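Local structure of putative phosphatase (Clostridium difficile, 3SD7) at residues A[109-120]-A[143-153]. The protein probably hydrolyses phosphate esters as a putative phosphatase of the haloacid dehalogenase-like hydrolase family, its natural substrate not established. Residues are numbered along the deposited sequence; the frame is centred on the assembly and turned at random. Where two conformers were deposited one is given.
Sequences NKIYENMKEILE and ILRYFDIDRYF
The backbones of 109-120 and 143-153 run side by side in the same sense, CA of Ile111 lying 7.3 Å from CA of Phe147 and CA of Leu119 6.8 Å from CA of Tyr152. The Phe147 ring is sandwiched: Ile111 CB sits over one face, 3.9 Å from the centroid in a CH-pi contact, and Tyr146 CD2 over the other, while Asn109 O comes to the ring edge, 3.4 Å from CZ. Further along, Ile111 and Ile149 meet tip to tip through their CD1 methyls, and Leu119 CD1 packs against the Ile149 methyl. Strand 110-111 pairs antiparallel with 41-42, whereas helix 115-124 and the end of helix 137-146 pack beside strand 128-133 in the Rossmann-like core of the HAD fold; Leu119 and Phe153 both touch Leu129. A Schellman motif with Asp148 at C' ends the latter helix, and Ile149, next in the chain, points toward 109-120. Lys116 lays its CG on Ile149 CG2 (3.6 Å), then bends at its last torsion (chi4 -54°), carrying NZ to Glu120 OE2 in a 2.6 Å salt bridge, on the anti side of the carboxylate, 28° out of its plane. A water accepts from Lys116 NZ and donates to Asp148 O at 2.8 Å, bridging the segments; Tyr152 OH also binds it.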
# COMPACT_ATOMS: atom_id res chain seq x y z
N ASN A 109 12.23 -0.18 3.29
CA ASN A 109 10.99 -0.90 3.45
C ASN A 109 11.31 -2.30 3.96
O ASN A 109 12.45 -2.77 3.82
CB ASN A 109 10.24 -1.06 2.11
CG ASN A 109 9.88 0.24 1.45
OD1 ASN A 109 8.76 0.74 1.62
ND2 ASN A 109 10.83 0.82 0.69
N LYS A 110 10.31 -2.96 4.53
CA LYS A 110 10.46 -4.32 5.01
C LYS A 110 9.34 -5.18 4.46
O LYS A 110 8.16 -4.87 4.68
CB LYS A 110 10.37 -4.32 6.52
CG LYS A 110 10.80 -5.60 7.24
CD LYS A 110 10.70 -5.36 8.75
CE LYS A 110 11.12 -6.56 9.59
NZ LYS A 110 11.12 -6.18 11.05
N ILE A 111 9.67 -6.27 3.82
CA ILE A 111 8.65 -7.16 3.29
C ILE A 111 8.03 -7.91 4.46
O ILE A 111 8.73 -8.30 5.39
CB ILE A 111 9.19 -8.09 2.18
CG1 ILE A 111 8.09 -8.91 1.55
CG2 ILE A 111 10.31 -8.99 2.73
CD1 ILE A 111 8.53 -9.58 0.20
N TYR A 112 6.71 -8.12 4.43
CA TYR A 112 6.08 -8.84 5.53
C TYR A 112 6.55 -10.29 5.53
O TYR A 112 6.69 -10.91 4.48
CB TYR A 112 4.56 -8.71 5.52
CG TYR A 112 4.12 -7.34 5.91
CD1 TYR A 112 4.18 -6.94 7.24
CD2 TYR A 112 3.64 -6.42 4.98
CE1 TYR A 112 3.80 -5.64 7.62
CE2 TYR A 112 3.26 -5.11 5.36
CZ TYR A 112 3.34 -4.75 6.70
OH TYR A 112 2.99 -3.50 7.14
N GLU A 113 6.81 -10.81 6.72
CA GLU A 113 7.24 -12.17 6.85
C GLU A 113 6.24 -13.11 6.16
O GLU A 113 5.04 -12.96 6.33
CB GLU A 113 7.36 -12.56 8.32
CG GLU A 113 8.23 -13.71 8.54
CD GLU A 113 9.70 -13.35 8.36
OE1 GLU A 113 10.45 -14.25 7.99
OE2 GLU A 113 10.11 -12.17 8.57
N ASN A 114 6.79 -14.02 5.36
CA ASN A 114 6.05 -15.09 4.63
C ASN A 114 5.34 -14.65 3.36
O ASN A 114 4.76 -15.48 2.66
CB ASN A 114 5.08 -15.82 5.55
CG ASN A 114 5.78 -16.39 6.78
OD1 ASN A 114 6.87 -16.97 6.68
ND2 ASN A 114 5.16 -16.23 7.96
N MET A 115 5.41 -13.37 3.05
CA MET A 115 4.72 -12.88 1.85
C MET A 115 5.35 -13.44 0.58
O MET A 115 4.63 -13.91 -0.32
CB MET A 115 4.67 -11.37 1.83
CG MET A 115 3.84 -10.83 0.64
SD MET A 115 2.18 -11.50 0.41
CE MET A 115 1.28 -10.66 1.75
N LYS A 116 6.69 -13.49 0.52
CA LYS A 116 7.32 -14.01 -0.69
C LYS A 116 6.85 -15.45 -0.96
O LYS A 116 6.49 -15.80 -2.09
CB LYS A 116 8.84 -13.87 -0.65
CG LYS A 116 9.49 -14.08 -1.99
CD LYS A 116 11.00 -13.91 -1.90
CE LYS A 116 11.62 -13.83 -3.28
NZ LYS A 116 11.25 -14.98 -4.15
N GLU A 117 6.82 -16.28 0.08
CA GLU A 117 6.33 -17.65 -0.03
C GLU A 117 4.89 -17.73 -0.55
O GLU A 117 4.59 -18.53 -1.43
CB GLU A 117 6.42 -18.41 1.31
CG GLU A 117 5.51 -19.67 1.36
CD GLU A 117 5.41 -20.31 2.74
OE1 GLU A 117 6.48 -20.66 3.29
OE2 GLU A 117 4.27 -20.50 3.24
N ILE A 118 3.98 -16.90 -0.01
CA ILE A 118 2.59 -17.01 -0.46
C ILE A 118 2.46 -16.53 -1.91
O ILE A 118 1.73 -17.13 -2.69
CB ILE A 118 1.55 -16.36 0.49
CG1 ILE A 118 1.54 -14.88 0.35
CG2 ILE A 118 1.68 -16.88 1.96
CD1 ILE A 118 0.77 -14.43 -0.87
N LEU A 119 3.19 -15.48 -2.29
CA LEU A 119 3.15 -15.02 -3.69
C LEU A 119 3.63 -16.14 -4.61
O LEU A 119 3.01 -16.37 -5.64
CB LEU A 119 3.99 -13.78 -3.92
CG LEU A 119 3.47 -12.56 -3.17
CD1 LEU A 119 4.44 -11.41 -3.34
CD2 LEU A 119 2.06 -12.14 -3.63
N GLU A 120 4.73 -16.80 -4.24
CA GLU A 120 5.30 -17.92 -5.02
C GLU A 120 4.24 -19.05 -5.13
O GLU A 120 4.03 -19.60 -6.21
CB GLU A 120 6.57 -18.44 -4.35
CG GLU A 120 7.78 -17.49 -4.49
CD GLU A 120 9.03 -17.87 -3.68
OE1 GLU A 120 8.98 -18.73 -2.76
OE2 GLU A 120 10.07 -17.26 -3.95
N ILE A 143 10.18 -0.90 -5.29
CA ILE A 143 10.12 -1.73 -4.08
C ILE A 143 9.92 -3.21 -4.39
O ILE A 143 10.56 -4.07 -3.79
CB ILE A 143 9.00 -1.22 -3.16
CG1 ILE A 143 9.36 0.17 -2.64
CG2 ILE A 143 8.77 -2.18 -2.02
CD1 ILE A 143 8.18 0.92 -2.00
N LEU A 144 9.06 -3.53 -5.35
CA LEU A 144 8.81 -4.92 -5.66
C LEU A 144 10.06 -5.53 -6.32
O LEU A 144 10.39 -6.68 -6.04
CB LEU A 144 7.57 -5.08 -6.51
CG LEU A 144 6.25 -4.73 -5.78
CD1 LEU A 144 5.14 -4.59 -6.80
CD2 LEU A 144 5.91 -5.74 -4.72
N ARG A 145 10.73 -4.72 -7.13
CA ARG A 145 12.00 -5.12 -7.72
C ARG A 145 13.07 -5.34 -6.62
O ARG A 145 13.80 -6.34 -6.66
CB ARG A 145 12.45 -4.08 -8.73
CG ARG A 145 11.71 -4.11 -10.01
CD ARG A 145 12.11 -2.95 -10.92
NE ARG A 145 11.71 -3.23 -12.28
CZ ARG A 145 12.50 -3.76 -13.23
NH1 ARG A 145 13.77 -4.07 -13.00
NH2 ARG A 145 12.00 -3.98 -14.41
N TYR A 146 13.14 -4.45 -5.62
CA TYR A 146 14.10 -4.55 -4.50
C TYR A 146 13.99 -5.86 -3.73
O TYR A 146 15.03 -6.41 -3.26
CB TYR A 146 13.91 -3.35 -3.55
CG TYR A 146 14.79 -3.32 -2.30
CD1 TYR A 146 15.97 -2.60 -2.29
CD2 TYR A 146 14.40 -3.97 -1.14
CE1 TYR A 146 16.76 -2.54 -1.17
CE2 TYR A 146 15.20 -3.92 0.01
CZ TYR A 146 16.38 -3.20 -0.02
OH TYR A 146 17.18 -3.14 1.10
N PHE A 147 12.77 -6.36 -3.58
CA PHE A 147 12.48 -7.63 -2.88
C PHE A 147 12.39 -8.85 -3.76
O PHE A 147 12.05 -9.95 -3.30
CB PHE A 147 11.23 -7.51 -2.00
CG PHE A 147 11.43 -6.63 -0.83
CD1 PHE A 147 12.28 -7.01 0.20
CD2 PHE A 147 10.80 -5.40 -0.75
CE1 PHE A 147 12.49 -6.19 1.28
CE2 PHE A 147 11.01 -4.58 0.33
CZ PHE A 147 11.84 -4.96 1.35
N ASP A 148 12.70 -8.66 -5.04
CA ASP A 148 12.70 -9.73 -6.02
C ASP A 148 11.32 -10.41 -6.12
O ASP A 148 11.22 -11.60 -6.36
CB ASP A 148 13.80 -10.76 -5.70
CG ASP A 148 14.12 -11.67 -6.87
OD1 ASP A 148 13.88 -11.28 -8.03
OD2 ASP A 148 14.60 -12.80 -6.61
N ILE A 149 10.26 -9.63 -5.97
CA ILE A 149 8.90 -10.19 -6.09
C ILE A 149 8.11 -9.57 -7.28
O ILE A 149 7.00 -9.99 -7.54
CB ILE A 149 8.08 -10.10 -4.76
CG1 ILE A 149 7.92 -8.66 -4.31
CG2 ILE A 149 8.75 -11.00 -3.71
CD1 ILE A 149 6.96 -8.49 -3.07
N ASP A 150 8.71 -8.59 -7.96
CA ASP A 150 8.13 -7.97 -9.16
C ASP A 150 7.73 -9.05 -10.16
O ASP A 150 6.65 -8.98 -10.79
CB ASP A 150 9.15 -7.04 -9.80
CG ASP A 150 8.70 -6.52 -11.15
OD1 ASP A 150 7.63 -5.92 -11.21
OD2 ASP A 150 9.42 -6.69 -12.16
N ARG A 151 8.60 -10.05 -10.30
CA ARG A 151 8.41 -11.15 -11.22
C ARG A 151 7.09 -11.92 -11.08
O ARG A 151 6.66 -12.57 -12.02
CB ARG A 151 9.59 -12.15 -11.06
CG ARG A 151 9.65 -12.82 -9.69
CD ARG A 151 10.82 -13.81 -9.53
NE ARG A 151 12.11 -13.15 -9.67
CZ ARG A 151 13.29 -13.77 -9.68
NH1 ARG A 151 13.36 -15.10 -9.54
NH2 ARG A 151 14.40 -13.07 -9.84
N TYR A 152 6.44 -11.86 -9.93
CA TYR A 152 5.18 -12.61 -9.72
C TYR A 152 3.93 -11.85 -10.14
O TYR A 152 2.85 -12.43 -10.19
CB TYR A 152 5.04 -13.02 -8.24
CG TYR A 152 6.24 -13.83 -7.78
CD1 TYR A 152 6.56 -15.01 -8.41
CD2 TYR A 152 7.08 -13.37 -6.77
CE1 TYR A 152 7.68 -15.74 -8.05
CE2 TYR A 152 8.20 -14.12 -6.37
CZ TYR A 152 8.50 -15.30 -7.03
OH TYR A 152 9.62 -16.05 -6.68
N PHE A 153 4.07 -10.56 -10.45
CA PHE A 153 2.93 -9.72 -10.81
C PHE A 153 2.88 -9.42 -12.31
O PHE A 153 3.87 -9.01 -12.91
CB PHE A 153 2.98 -8.39 -10.03
CG PHE A 153 2.88 -8.58 -8.55
CD1 PHE A 153 1.65 -8.72 -7.96
CD2 PHE A 153 4.02 -8.63 -7.76
CE1 PHE A 153 1.53 -8.93 -6.62
CE2 PHE A 153 3.90 -8.84 -6.39
CZ PHE A 153 2.66 -9.01 -5.83
O HOH W 1 12.11 -14.21 -6.46